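Local coordinates for nucleoprotein (Sendai virus, PDB 6M7D) that encapsidates the viral RNA genome in a helical nucleocapsid, one subunit per six nucleotides, shielding it from nucleases and presenting it as template for transcription and replication, at residues Ala331-Ala336 with Arg354-Met359. Residues are numbered along the deposited sequence; the frame is centred on the assembly and turned at random.
Sequences ALWSYA and RTYLDM. With nucleotides of chain B.
The guanidinium of Arg-354 is touched on both faces: CZ2 of Trp-333 sits over its centre, 3.5 Å from Arg-354 CZ, while the C5 corner of U3 of chain B meets the opposite face near its rim, 3.4 Å from Arg-354 NH2. Indole and guanidinium planes are 39° apart. At the guanidinium edge, NH1 donates an in-plane, nearly straight hydrogen bond to OH of Tyr-356 (3.0 Å), and NH2 bonds to the backbone O of Val-351, so the group's rotation is fixed. The Arg-354 chain, extended from CG to NE, carries CD past CH2 of Trp-333; Arg-354 CB lies over the centre of one Tyr-356 face. CE2 of Tyr-356 in turn rests over one indole face, 3.8 Å from CZ3 of Trp-333, the rings oblique at 56°. Leu-357 CA lies at the indole edge, in plane, and its CD1 reaches Trp-333 CZ3 at 3.5 Å. NE1 of Trp-333 is hydrogen-bonded to Ser-268 OG. Beyond the indole, Ser-334 OG bonds to Pro-330 O within its own helix and accepts the backbone N-H of Asp-358 (2.9 Å, 141°), which ties helix 330-343 to the loop where Asp-358, at the N-cap of helix 359-370, bonds weakly through OD1 to Glu-360 N. Both Arg-354 and Tyr-356 bind RNA, each packing on a phosphate. The buried tryptophan thus backs an arginine whose positive charge probably favours that phosphate.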
loop_
_atom_site.group_PDB
_atom_site.type_symbol
_atom_site.label_atom_id
_atom_site.label_comp_id
_atom_site.label_asym_id
_atom_site.label_seq_id
_atom_site.Cartn_x
_atom_site.Cartn_y
_atom_site.Cartn_z
ATOM N N ALA A 331 6.572 7.635 24.315
ATOM C CA ALA A 331 5.593 7.837 25.374
ATOM C C ALA A 331 4.249 8.257 24.799
ATOM O O ALA A 331 3.202 7.741 25.200
ATOM C CB ALA A 331 6.097 8.870 26.377
ATOM N N LEU A 332 4.262 9.195 23.856
ATOM C CA LEU A 332 3.032 9.581 23.184
ATOM C C LEU A 332 2.468 8.427 22.377
ATOM O O LEU A 332 1.252 8.241 22.317
ATOM C CB LEU A 332 3.279 10.791 22.293
ATOM C CG LEU A 332 2.058 11.438 21.654
ATOM C CD1 LEU A 332 1.066 11.883 22.704
ATOM C CD2 LEU A 332 2.494 12.585 20.802
ATOM N N TRP A 333 3.339 7.623 21.775
ATOM C CA TRP A 333 2.871 6.464 21.032
ATOM C C TRP A 333 2.245 5.426 21.950
ATOM O O TRP A 333 1.222 4.840 21.608
ATOM C CB TRP A 333 4.012 5.841 20.239
ATOM C CG TRP A 333 3.625 4.558 19.588
ATOM C CD1 TRP A 333 2.912 4.410 18.450
ATOM C CD2 TRP A 333 3.913 3.240 20.053
ATOM N NE1 TRP A 333 2.744 3.087 18.163
ATOM C CE2 TRP A 333 3.353 2.345 19.135
ATOM C CE3 TRP A 333 4.598 2.731 21.156
ATOM C CZ2 TRP A 333 3.450 0.971 19.282
ATOM C CZ3 TRP A 333 4.696 1.372 21.297
ATOM C CH2 TRP A 333 4.124 0.506 20.368
ATOM N N SER A 334 2.850 5.171 23.108
ATOM C CA SER A 334 2.301 4.191 24.039
ATOM C C SER A 334 0.984 4.667 24.615
ATOM O O SER A 334 0.039 3.883 24.766
ATOM C CB SER A 334 3.298 3.921 25.156
ATOM O OG SER A 334 4.604 3.798 24.647
ATOM N N TYR A 335 0.902 5.952 24.934
ATOM C CA TYR A 335 -0.355 6.528 25.369
ATOM C C TYR A 335 -1.429 6.346 24.311
ATOM O O TYR A 335 -2.525 5.851 24.598
ATOM C CB TYR A 335 -0.147 8.000 25.693
ATOM C CG TYR A 335 -1.422 8.751 25.881
ATOM C CD1 TYR A 335 -2.167 8.604 27.032
ATOM C CD2 TYR A 335 -1.894 9.598 24.895
ATOM C CE1 TYR A 335 -3.334 9.272 27.193
ATOM C CE2 TYR A 335 -3.060 10.275 25.053
ATOM C CZ TYR A 335 -3.775 10.117 26.203
ATOM O OH TYR A 335 -4.945 10.809 26.355
ATOM N N ALA A 336 -1.124 6.738 23.076
ATOM C CA ALA A 336 -2.072 6.608 21.983
ATOM C C ALA A 336 -2.427 5.159 21.710
ATOM O O ALA A 336 -3.544 4.871 21.293
ATOM C CB ALA A 336 -1.497 7.257 20.734
ATOM N N ARG A 354 6.320 -3.800 22.001
ATOM C CA ARG A 354 7.590 -3.353 21.465
ATOM C C ARG A 354 8.490 -2.957 22.620
ATOM O O ARG A 354 8.023 -2.680 23.724
ATOM C CB ARG A 354 7.401 -2.180 20.499
ATOM C CG ARG A 354 6.472 -2.519 19.368
ATOM C CD ARG A 354 6.279 -1.393 18.421
ATOM N NE ARG A 354 5.107 -1.623 17.596
ATOM C CZ ARG A 354 4.760 -0.876 16.562
ATOM N NH1 ARG A 354 5.497 0.159 16.208
ATOM N NH2 ARG A 354 3.673 -1.173 15.880
ATOM N N THR A 355 9.794 -2.953 22.355
ATOM C CA THR A 355 10.751 -2.674 23.417
ATOM C C THR A 355 10.536 -1.287 24.000
ATOM O O THR A 355 10.781 -1.063 25.189
ATOM C CB THR A 355 12.177 -2.820 22.895
ATOM O OG1 THR A 355 12.430 -1.827 21.894
ATOM C CG2 THR A 355 12.384 -4.197 22.302
ATOM N N TYR A 356 10.067 -0.348 23.190
ATOM C CA TYR A 356 9.915 1.030 23.617
ATOM C C TYR A 356 8.514 1.354 24.092
ATOM O O TYR A 356 8.228 2.520 24.370
ATOM C CB TYR A 356 10.308 1.985 22.491
ATOM C CG TYR A 356 9.733 1.662 21.140
ATOM C CD1 TYR A 356 10.442 0.899 20.237
ATOM C CD2 TYR A 356 8.489 2.140 20.756
ATOM C CE1 TYR A 356 9.932 0.612 19.004
ATOM C CE2 TYR A 356 7.972 1.856 19.524
ATOM C CZ TYR A 356 8.701 1.094 18.651
ATOM O OH TYR A 356 8.203 0.804 17.409
ATOM N N LEU A 357 7.638 0.365 24.199
ATOM C CA LEU A 357 6.309 0.619 24.732
ATOM C C LEU A 357 6.433 1.020 26.191
ATOM O O LEU A 357 6.752 0.191 27.047
ATOM C CB LEU A 357 5.411 -0.602 24.587
ATOM C CG LEU A 357 4.032 -0.379 25.208
ATOM C CD1 LEU A 357 3.113 0.353 24.261
ATOM C CD2 LEU A 357 3.426 -1.677 25.624
ATOM N N ASP A 358 6.204 2.295 26.470
ATOM C CA ASP A 358 6.142 2.791 27.836
ATOM C C ASP A 358 4.897 2.199 28.468
ATOM O O ASP A 358 3.779 2.626 28.186
ATOM C CB ASP A 358 6.113 4.315 27.838
ATOM C CG ASP A 358 6.349 4.904 29.207
ATOM O OD1 ASP A 358 6.405 4.140 30.190
ATOM O OD2 ASP A 358 6.489 6.140 29.301
ATOM N N MET A 359 5.083 1.189 29.311
ATOM C CA MET A 359 3.941 0.477 29.862
ATOM C C MET A 359 3.072 1.380 30.721
ATOM O O MET A 359 1.857 1.186 30.786
ATOM C CB MET A 359 4.412 -0.725 30.670
ATOM C CG MET A 359 3.344 -1.772 30.836
ATOM S SD MET A 359 2.841 -2.473 29.258
ATOM C CE MET A 359 1.237 -3.120 29.700
ATOM P P U B 3 3.147 -0.480 10.907
ATOM O OP1 U B 3 2.200 0.503 10.362
ATOM O OP2 U B 3 3.779 -0.235 12.208
ATOM O "O5'" U B 3 2.396 -1.870 10.947
ATOM C "C5'" U B 3 2.145 -2.589 9.755
ATOM C "C4'" U B 3 1.894 -4.044 10.037
ATOM O "O4'" U B 3 3.077 -4.639 10.635
ATOM C "C3'" U B 3 0.748 -4.313 10.998
ATOM O "O3'" U B 3 0.067 -5.491 10.592
ATOM C "C2'" U B 3 1.459 -4.562 12.321
ATOM O "O2'" U B 3 0.729 -5.347 13.233
ATOM C "C1'" U B 3 2.734 -5.253 11.859
ATOM N N1 U B 3 3.854 -5.097 12.800
ATOM C C2 U B 3 4.506 -6.220 13.244
ATOM O O2 U B 3 4.225 -7.338 12.873
ATOM N N3 U B 3 5.512 -5.992 14.135
ATOM C C4 U B 3 5.914 -4.775 14.631
ATOM O O4 U B 3 6.843 -4.722 15.434
ATOM C C5 U B 3 5.189 -3.661 14.128
ATOM C C6 U B 3 4.207 -3.862 13.261
#